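Local coordinates for protein thymidylate synthase ThyX (Streptomyces cacaoi subsp. asoensis, PDB 4P5A) that probably catalyses the FAD-dependent reductive methylation of the uracil ring of dUMP or UMP, working as a homotetramer whose flavin sites are shared between subunits, at residues P4-R9 and A144-F149; R100-A105 and E150-L155; A21-V26 and K222-T227. All blocks are in the same frame, centred on the assembly; numbering follows the deposited sequence.

Contact 1. Residues P4-R9 and A144-F149; sequences PRIELR and AYEVAF
Ile6, just ahead of the short strand 7-9, packs against the flank of helix 131-157, an apolar contact of the N-terminal segment and its short strand with a helix of the ThyX fold. At its CB the side chain divides and straddles one turn of the helix. The CG2 methyl lies 3.7 Å from CB of Phe149, with the carbonyl O of Tyr145 also beside it. The other branch starts with CG1 wedged between the backbone N and the carbonyl carbon (chi1 60°), which carries it along the helix in the other direction; CG1 passes the CG methylene of Glu146, and its terminal CD1 settles between CB of Tyr145, at 3.7 Å, and that same CG, at 3.8 Å. The two aromatic side chains are each met by a second residue. Pro4 brings CG to the edge of the Phe149 ring, 3.9 Å from CE1 and in the ring plane. Tyr145 also lies against Phe106 of strand 105-107, the parallel neighbour of strand 7-9, and its OH is hydrogen-bonded to the carbonyl O of Tyr107, which fixes the far end of the ring. Along one side of the same ring Leu8 brings its CD2 methyl to the edge, 3.5 Å from CD2 of Tyr145.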
loop_
_atom_site.group_PDB
_atom_site.type_symbol
_atom_site.label_atom_id
_atom_site.label_comp_id
_atom_site.label_asym_id
_atom_site.label_seq_id
_atom_site.Cartn_x
_atom_site.Cartn_y
_atom_site.Cartn_z
ATOM N N PRO B 4 17.705 -6.966 -39.379
ATOM C CA PRO B 4 16.275 -6.676 -39.199
ATOM C C PRO B 4 15.983 -5.157 -39.103
ATOM O O PRO B 4 16.680 -4.393 -38.386
ATOM C CB PRO B 4 15.886 -7.448 -37.912
ATOM C CG PRO B 4 17.212 -7.794 -37.204
ATOM C CD PRO B 4 18.367 -7.303 -38.099
ATOM N N ARG B 5 14.986 -4.732 -39.882
ATOM C CA ARG B 5 14.548 -3.337 -39.965
ATOM C C ARG B 5 13.779 -2.972 -38.669
ATOM O O ARG B 5 13.077 -3.823 -38.063
ATOM C CB ARG B 5 13.607 -3.175 -41.152
ATOM C CG ARG B 5 13.718 -1.859 -41.867
ATOM C CD ARG B 5 14.558 -2.020 -43.136
ATOM N NE ARG B 5 14.347 -0.922 -44.090
ATOM C CZ ARG B 5 15.261 -0.534 -44.992
ATOM N NH1 ARG B 5 16.453 -1.157 -45.036
ATOM N NH2 ARG B 5 14.996 0.478 -45.845
ATOM N N ILE B 6 13.910 -1.721 -38.262
ATOM C CA ILE B 6 13.124 -1.264 -37.164
ATOM C C ILE B 6 11.715 -0.932 -37.667
ATOM O O ILE B 6 11.504 -0.577 -38.859
ATOM C CB ILE B 6 13.717 0.001 -36.517
ATOM C CG1 ILE B 6 13.813 1.198 -37.502
ATOM C CG2 ILE B 6 15.193 -0.240 -35.906
ATOM C CD1 ILE B 6 13.972 2.513 -36.721
ATOM N N GLU B 7 10.751 -0.879 -36.729
ATOM C CA GLU B 7 9.425 -0.430 -37.010
ATOM C C GLU B 7 9.101 0.842 -36.171
ATOM O O GLU B 7 9.273 0.837 -34.910
ATOM C CB GLU B 7 8.423 -1.546 -36.718
ATOM C CG GLU B 7 7.019 -1.064 -36.894
ATOM C CD GLU B 7 5.962 -2.066 -36.410
ATOM O OE1 GLU B 7 6.247 -3.018 -35.625
ATOM O OE2 GLU B 7 4.802 -1.867 -36.824
ATOM N N LEU B 8 8.730 1.955 -36.825
ATOM C CA LEU B 8 8.225 3.101 -36.078
ATOM C C LEU B 8 6.718 3.077 -35.973
ATOM O O LEU B 8 6.020 2.896 -36.960
ATOM C CB LEU B 8 8.601 4.423 -36.710
ATOM C CG LEU B 8 10.081 4.523 -37.063
ATOM C CD1 LEU B 8 10.241 5.786 -37.951
ATOM C CD2 LEU B 8 10.854 4.684 -35.801
ATOM N N ARG B 9 6.204 3.327 -34.773
ATOM C CA ARG B 9 4.743 3.336 -34.549
ATOM C C ARG B 9 4.405 4.532 -33.691
ATOM O O ARG B 9 5.271 5.048 -32.992
ATOM C CB ARG B 9 4.291 2.057 -33.836
ATOM C CG ARG B 9 4.717 0.748 -34.457
ATOM C CD ARG B 9 4.104 -0.476 -33.743
ATOM N NE ARG B 9 2.633 -0.527 -33.857
ATOM C CZ ARG B 9 1.946 -1.342 -34.660
ATOM N NH1 ARG B 9 2.567 -2.220 -35.440
ATOM N NH2 ARG B 9 0.619 -1.288 -34.666
ATOM N N ALA B 144 18.644 7.583 -34.675
ATOM C CA ALA B 144 19.072 7.046 -33.336
ATOM C C ALA B 144 18.551 5.626 -33.130
ATOM O O ALA B 144 19.312 4.784 -32.638
ATOM C CB ALA B 144 18.580 7.935 -32.329
ATOM N N TYR B 145 17.278 5.351 -33.494
ATOM C CA TYR B 145 16.699 4.002 -33.224
ATOM C C TYR B 145 17.404 2.970 -34.122
ATOM O O TYR B 145 17.653 1.849 -33.691
ATOM C CB TYR B 145 15.218 3.947 -33.508
ATOM C CG TYR B 145 14.317 4.909 -32.712
ATOM C CD1 TYR B 145 14.794 5.596 -31.572
ATOM C CD2 TYR B 145 12.990 5.073 -33.080
ATOM C CE1 TYR B 145 13.944 6.472 -30.870
ATOM C CE2 TYR B 145 12.159 5.908 -32.414
ATOM C CZ TYR B 145 12.644 6.606 -31.287
ATOM O OH TYR B 145 11.782 7.424 -30.593
ATOM N N GLU B 146 17.714 3.355 -35.387
ATOM C CA GLU B 146 18.419 2.400 -36.256
ATOM C C GLU B 146 19.798 2.012 -35.727
ATOM O O GLU B 146 20.114 0.802 -35.774
ATOM C CB GLU B 146 18.579 2.967 -37.708
ATOM C CG GLU B 146 17.297 3.107 -38.398
ATOM C CD GLU B 146 17.480 3.729 -39.784
ATOM O OE1 GLU B 146 18.390 4.609 -39.912
ATOM O OE2 GLU B 146 16.688 3.327 -40.699
ATOM N N VAL B 147 20.589 2.975 -35.204
ATOM C CA VAL B 147 21.892 2.650 -34.670
ATOM C C VAL B 147 21.755 1.859 -33.362
ATOM O O VAL B 147 22.425 0.856 -33.197
ATOM C CB VAL B 147 22.652 3.932 -34.368
ATOM C CG1 VAL B 147 23.924 3.735 -33.483
ATOM C CG2 VAL B 147 23.041 4.571 -35.727
ATOM N N ALA B 148 20.785 2.243 -32.522
ATOM C CA ALA B 148 20.565 1.450 -31.290
ATOM C C ALA B 148 20.255 0.002 -31.615
ATOM O O ALA B 148 20.827 -0.940 -31.007
ATOM C CB ALA B 148 19.406 2.115 -30.466
ATOM N N PHE B 149 19.333 -0.208 -32.539
ATOM C CA PHE B 149 18.899 -1.557 -32.767
ATOM C C PHE B 149 20.011 -2.334 -33.469
ATOM O O PHE B 149 20.179 -3.560 -33.224
ATOM C CB PHE B 149 17.583 -1.593 -33.487
ATOM C CG PHE B 149 16.971 -2.930 -33.442
ATOM C CD1 PHE B 149 17.052 -3.762 -34.510
ATOM C CD2 PHE B 149 16.428 -3.415 -32.221
ATOM C CE1 PHE B 149 16.521 -5.078 -34.429
ATOM C CE2 PHE B 149 15.856 -4.703 -32.132
ATOM C CZ PHE B 149 15.948 -5.547 -33.236
#

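Contact 2. Residues R100-A105 and E150-L155; sequences REVGAA and EEYQRL
The hydroxyl of Tyr152 accepts the backbone N-H of Val102, with N and OH 2.8 Å apart and a nearly straight N-H...O angle of 164°. The same oxygen sits among carbon atoms of the loop: CA of Glu101 is 3.4 Å from OH, while CG of Glu101 and CG2 of Val102 are each 3.6 Å from it. This placement follows from CG of Tyr152 standing anti to its backbone N (chi1 174°), which sends the ring off the helix and into the loop. Val102 crosses it at about a right angle, its CB 4.0 Å from CZ of Tyr152. A second bond, between side chains, joins the same two segments one residue further along the helix. Gln153, its chain bent at chi2, folds its amide toward the loop, and NE2 donates to OE1 of Glu101 over 2.9 Å. The donor lies above the carboxylate plane, whereas the acceptor is close to the plane of the amide, and the two flat groups are turned 38° from each other. An extended Glu101 chain passes beside the tyrosine hydroxyl to get there. Val102 also touches Ala97 and Tyr152 packs on Ala165 and Val168, so that the helix is tied to a loop which begins at the nucleotide: Glu94 to Arg98, just upstream, line the pocket of the bound 5-bromo-UMP, the substrate site of a ThyX enzyme.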
loop_
_atom_site.group_PDB
_atom_site.type_symbol
_atom_site.label_atom_id
_atom_site.label_comp_id
_atom_site.label_asym_id
_atom_site.label_seq_id
_atom_site.Cartn_x
_atom_site.Cartn_y
_atom_site.Cartn_z
ATOM N N ARG B 100 13.731 -12.056 -22.616
ATOM C CA ARG B 100 13.457 -12.334 -24.016
ATOM C C ARG B 100 14.019 -11.194 -24.855
ATOM O O ARG B 100 14.033 -10.044 -24.397
ATOM C CB ARG B 100 11.955 -12.408 -24.242
ATOM C CG ARG B 100 11.608 -12.951 -25.702
ATOM C CD ARG B 100 10.197 -13.578 -25.829
ATOM N NE ARG B 100 9.148 -12.558 -26.022
ATOM C CZ ARG B 100 8.638 -12.166 -27.207
ATOM N NH1 ARG B 100 9.058 -12.718 -28.352
ATOM N NH2 ARG B 100 7.692 -11.217 -27.253
ATOM N N GLU B 101 14.468 -11.523 -26.087
ATOM C CA GLU B 101 14.947 -10.478 -27.002
ATOM C C GLU B 101 13.844 -9.487 -27.321
ATOM O O GLU B 101 12.672 -9.848 -27.457
ATOM C CB GLU B 101 15.399 -11.144 -28.283
ATOM C CG GLU B 101 15.837 -10.213 -29.372
ATOM C CD GLU B 101 16.495 -10.995 -30.572
ATOM O OE1 GLU B 101 16.543 -10.391 -31.688
ATOM O OE2 GLU B 101 16.984 -12.168 -30.356
ATOM N N VAL B 102 14.231 -8.209 -27.441
ATOM C CA VAL B 102 13.262 -7.170 -27.591
ATOM C C VAL B 102 13.004 -7.033 -29.097
ATOM O O VAL B 102 13.969 -7.110 -29.917
ATOM C CB VAL B 102 13.870 -5.811 -27.066
ATOM C CG1 VAL B 102 12.879 -4.582 -27.332
ATOM C CG2 VAL B 102 14.233 -5.962 -25.521
ATOM N N GLY B 103 11.745 -6.777 -29.430
ATOM C CA GLY B 103 11.312 -6.498 -30.823
ATOM C C GLY B 103 11.718 -5.125 -31.286
ATOM O O GLY B 103 12.003 -4.201 -30.474
ATOM N N ALA B 104 11.664 -4.922 -32.597
ATOM C CA ALA B 104 12.200 -3.681 -33.108
ATOM C C ALA B 104 11.088 -2.669 -33.326
ATOM O O ALA B 104 10.975 -2.105 -34.380
ATOM C CB ALA B 104 12.985 -3.924 -34.439
ATOM N N ALA B 105 10.277 -2.408 -32.296
ATOM C CA ALA B 105 9.187 -1.434 -32.452
ATOM C C ALA B 105 9.466 -0.310 -31.538
ATOM O O ALA B 105 9.764 -0.540 -30.315
ATOM C CB ALA B 105 7.857 -2.037 -32.170
ATOM N N GLU B 150 20.759 -1.660 -34.342
ATOM C CA GLU B 150 21.835 -2.391 -35.054
ATOM C C GLU B 150 22.904 -2.857 -34.031
ATOM O O GLU B 150 23.436 -4.011 -34.111
ATOM C CB GLU B 150 22.408 -1.459 -36.143
ATOM C CG GLU B 150 23.780 -1.870 -36.662
ATOM C CD GLU B 150 24.386 -0.739 -37.514
ATOM O OE1 GLU B 150 23.597 0.088 -38.056
ATOM O OE2 GLU B 150 25.638 -0.661 -37.582
ATOM N N GLU B 151 23.180 -1.995 -33.040
ATOM C CA GLU B 151 24.133 -2.347 -32.004
ATOM C C GLU B 151 23.581 -3.402 -31.038
ATOM O O GLU B 151 24.340 -4.252 -30.582
ATOM C CB GLU B 151 24.654 -1.125 -31.206
ATOM C CG GLU B 151 25.431 -0.054 -32.036
ATOM C CD GLU B 151 26.662 -0.662 -32.780
ATOM O OE1 GLU B 151 27.249 -1.682 -32.337
ATOM O OE2 GLU B 151 26.930 -0.129 -33.891
ATOM N N TYR B 152 22.280 -3.330 -30.721
ATOM C CA TYR B 152 21.660 -4.361 -29.884
ATOM C C TYR B 152 21.825 -5.707 -30.585
ATOM O O TYR B 152 22.267 -6.684 -29.973
ATOM C CB TYR B 152 20.178 -4.032 -29.729
ATOM C CG TYR B 152 19.356 -5.041 -29.016
ATOM C CD1 TYR B 152 18.268 -5.687 -29.633
ATOM C CD2 TYR B 152 19.617 -5.311 -27.652
ATOM C CE1 TYR B 152 17.460 -6.614 -28.938
ATOM C CE2 TYR B 152 18.792 -6.252 -26.934
ATOM C CZ TYR B 152 17.724 -6.867 -27.594
ATOM O OH TYR B 152 16.948 -7.789 -26.944
ATOM N N GLN B 153 21.485 -5.747 -31.870
ATOM C CA GLN B 153 21.596 -7.056 -32.568
ATOM C C GLN B 153 23.044 -7.518 -32.683
ATOM O O GLN B 153 23.311 -8.717 -32.618
ATOM C CB GLN B 153 20.999 -6.908 -33.972
ATOM C CG GLN B 153 19.493 -6.854 -34.008
ATOM C CD GLN B 153 18.851 -8.085 -33.397
ATOM O OE1 GLN B 153 19.162 -9.174 -33.789
ATOM N NE2 GLN B 153 17.929 -7.893 -32.412
ATOM N N ARG B 154 23.959 -6.578 -32.903
ATOM C CA ARG B 154 25.394 -6.954 -32.972
ATOM C C ARG B 154 25.874 -7.565 -31.671
ATOM O O ARG B 154 26.608 -8.596 -31.656
ATOM C CB ARG B 154 26.286 -5.727 -33.220
ATOM C CG ARG B 154 27.688 -6.129 -33.774
ATOM C CD ARG B 154 28.689 -4.977 -33.850
ATOM N NE ARG B 154 28.167 -3.743 -34.429
ATOM C CZ ARG B 154 27.859 -3.505 -35.715
ATOM N NH1 ARG B 154 28.004 -4.401 -36.720
ATOM N NH2 ARG B 154 27.387 -2.318 -36.008
ATOM N N LEU B 155 25.474 -6.958 -30.550
ATOM C CA LEU B 155 25.794 -7.522 -29.240
ATOM C C LEU B 155 25.199 -8.897 -29.061
ATOM O O LEU B 155 25.937 -9.803 -28.632
ATOM C CB LEU B 155 25.382 -6.607 -28.084
ATOM C CG LEU B 155 26.234 -5.330 -28.054
ATOM C CD1 LEU B 155 25.465 -4.255 -27.144
ATOM C CD2 LEU B 155 27.757 -5.586 -27.636
#

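Contact 3. Residues A21-V26 and K222-T227; sequences ASDLAV and KLMPVT
The two backbones come closest where the CA atoms of Ser22 and Met224 lie 4.9 Å apart, at the start of helix 23-30 and the break between helices 207-223 and 225-233. Asp23 carries the polar part. Its OD1 accepts from N of Val226, 2.8 Å away, and its OD2 takes two donors from Thr227, the backbone N at 2.9 Å and OG1 at 2.8 Å. The hydroxyl comes in nearly along the C-O axis of OD2, the N-H from above the carboxylate plane, so the carboxylate is held against the first turn of helix 225-233, where the helix dipole would probably favour its negative charge. This is N-terminal helix capping by a residue distant in sequence; helix 23-30 has its own N-cap, Ser22, whose OG accepts from N of Ala25. A water links N of Asp23 to O of Leu223. An asparagine here would probably leave N-H groups of Val226 or Thr227 without an acceptor, since its amide nitrogen cannot replace a carboxylate oxygen. Met224 bends at chi3 (68°), bringing CE to 3.6 Å from CG2 of Val26, while its SD lies 3.8 Å from CB of Ala21. Helix 48-58 adjoins the polar part through Ile53; Met70 of strand 69-77 borders Ala21 and Leu223.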
loop_
_atom_site.group_PDB
_atom_site.type_symbol
_atom_site.label_atom_id
_atom_site.label_comp_id
_atom_site.label_asym_id
_atom_site.label_seq_id
_atom_site.Cartn_x
_atom_site.Cartn_y
_atom_site.Cartn_z
ATOM N N ALA B 21 -16.405 -5.868 -12.462
ATOM C CA ALA B 21 -16.667 -4.516 -11.929
ATOM C C ALA B 21 -17.977 -4.017 -12.404
ATOM O O ALA B 21 -18.326 -4.151 -13.638
ATOM C CB ALA B 21 -15.624 -3.554 -12.418
ATOM N N SER B 22 -18.748 -3.493 -11.460
ATOM C CA SER B 22 -20.074 -2.940 -11.837
ATOM C C SER B 22 -20.474 -1.942 -10.767
ATOM O O SER B 22 -19.943 -1.957 -9.651
ATOM C CB SER B 22 -21.097 -4.098 -11.845
ATOM O OG SER B 22 -21.292 -4.600 -10.507
ATOM N N ASP B 23 -21.466 -1.078 -11.089
ATOM C CA ASP B 23 -21.920 -0.204 -10.065
ATOM C C ASP B 23 -22.589 -0.899 -8.925
ATOM O O ASP B 23 -22.481 -0.498 -7.787
ATOM C CB ASP B 23 -22.942 0.787 -10.707
ATOM C CG ASP B 23 -22.281 1.753 -11.795
ATOM O OD1 ASP B 23 -22.843 1.902 -12.920
ATOM O OD2 ASP B 23 -21.178 2.356 -11.536
ATOM N N LEU B 24 -23.286 -1.996 -9.234
ATOM C CA LEU B 24 -23.905 -2.772 -8.174
ATOM C C LEU B 24 -22.893 -3.278 -7.147
ATOM O O LEU B 24 -23.219 -3.340 -5.963
ATOM C CB LEU B 24 -24.622 -3.947 -8.810
ATOM C CG LEU B 24 -25.070 -4.933 -7.733
ATOM C CD1 LEU B 24 -26.350 -4.477 -6.945
ATOM C CD2 LEU B 24 -25.170 -6.383 -8.318
ATOM N N ALA B 25 -21.685 -3.586 -7.590
ATOM C CA ALA B 25 -20.665 -4.083 -6.623
ATOM C C ALA B 25 -20.332 -3.011 -5.576
ATOM O O ALA B 25 -19.971 -3.326 -4.423
ATOM C CB ALA B 25 -19.345 -4.520 -7.444
ATOM N N VAL B 26 -20.412 -1.741 -5.978
ATOM C CA VAL B 26 -20.154 -0.656 -5.007
ATOM C C VAL B 26 -21.247 -0.531 -3.994
ATOM O O VAL B 26 -20.982 -0.332 -2.834
ATOM C CB VAL B 26 -20.083 0.676 -5.755
ATOM C CG1 VAL B 26 -19.719 1.918 -4.773
ATOM C CG2 VAL B 26 -19.070 0.580 -6.838
ATOM N N LYS B 222 -18.031 1.908 -19.606
ATOM C CA LYS B 222 -19.003 0.854 -20.001
ATOM C C LYS B 222 -19.273 -0.095 -18.906
ATOM O O LYS B 222 -20.413 -0.597 -18.815
ATOM C CB LYS B 222 -18.480 0.077 -21.256
ATOM C CG LYS B 222 -18.442 0.892 -22.415
ATOM C CD LYS B 222 -17.569 0.165 -23.532
ATOM C CE LYS B 222 -17.185 1.233 -24.581
ATOM N NZ LYS B 222 -16.234 0.780 -25.703
ATOM N N LEU B 223 -18.282 -0.385 -18.038
ATOM C CA LEU B 223 -18.556 -1.317 -16.962
ATOM C C LEU B 223 -19.262 -0.662 -15.773
ATOM O O LEU B 223 -20.037 -1.324 -15.071
ATOM C CB LEU B 223 -17.192 -1.829 -16.387
ATOM C CG LEU B 223 -16.341 -2.468 -17.465
ATOM C CD1 LEU B 223 -14.945 -2.878 -16.756
ATOM C CD2 LEU B 223 -16.982 -3.762 -17.822
ATOM N N MET B 224 -18.956 0.639 -15.518
ATOM C CA MET B 224 -19.486 1.284 -14.328
ATOM C C MET B 224 -19.961 2.667 -14.691
ATOM O O MET B 224 -19.410 3.672 -14.259
ATOM C CB MET B 224 -18.342 1.403 -13.286
ATOM C CG MET B 224 -17.873 -0.082 -12.810
ATOM S SD MET B 224 -16.604 0.020 -11.465
ATOM C CE MET B 224 -17.456 0.672 -10.009
ATOM N N PRO B 225 -21.013 2.723 -15.474
ATOM C CA PRO B 225 -21.446 4.039 -15.982
ATOM C C PRO B 225 -21.935 5.003 -14.929
ATOM O O PRO B 225 -21.640 6.238 -15.108
ATOM C CB PRO B 225 -22.586 3.686 -16.980
ATOM C CG PRO B 225 -23.132 2.330 -16.482
ATOM C CD PRO B 225 -21.873 1.607 -15.919
ATOM N N VAL B 226 -22.571 4.553 -13.859
ATOM C CA VAL B 226 -23.074 5.548 -12.897
ATOM C C VAL B 226 -21.861 6.125 -12.125
ATOM O O VAL B 226 -21.838 7.324 -11.807
ATOM C CB VAL B 226 -24.038 4.820 -11.905
ATOM C CG1 VAL B 226 -24.504 5.747 -10.736
ATOM C CG2 VAL B 226 -25.256 4.219 -12.701
ATOM N N THR B 227 -20.949 5.235 -11.734
ATOM C CA THR B 227 -19.704 5.707 -11.085
ATOM C C THR B 227 -18.957 6.708 -11.977
ATOM O O THR B 227 -18.418 7.757 -11.483
ATOM C CB THR B 227 -18.799 4.478 -10.691
ATOM O OG1 THR B 227 -19.536 3.706 -9.778
ATOM C CG2 THR B 227 -17.536 5.041 -9.869
HETATM O O HOH W 1 -22.460 -1.456 -13.796
#

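Contacts 1 and 2 are consecutive levels of one interface: their centres are 9 Å apart, both use helix 131-157, and they join directly where N of Glu7 and O of Ala104 lie 2.7 Å apart, a probable hydrogen bond, and where CB of Ala104 packs 3.6 Å from CZ of Phe149. Contact 2 is nearer the substrate, the side chain of Val102 being about 7 Å from a bound 5-bromo-UMP, against about 13 Å for Phe149 of contact 1. Contact 3 lies on the other side of the chain's centre, its centre 43 Å from each of the others; there the side chain of Val26 is about 11 Å from a bound FAD.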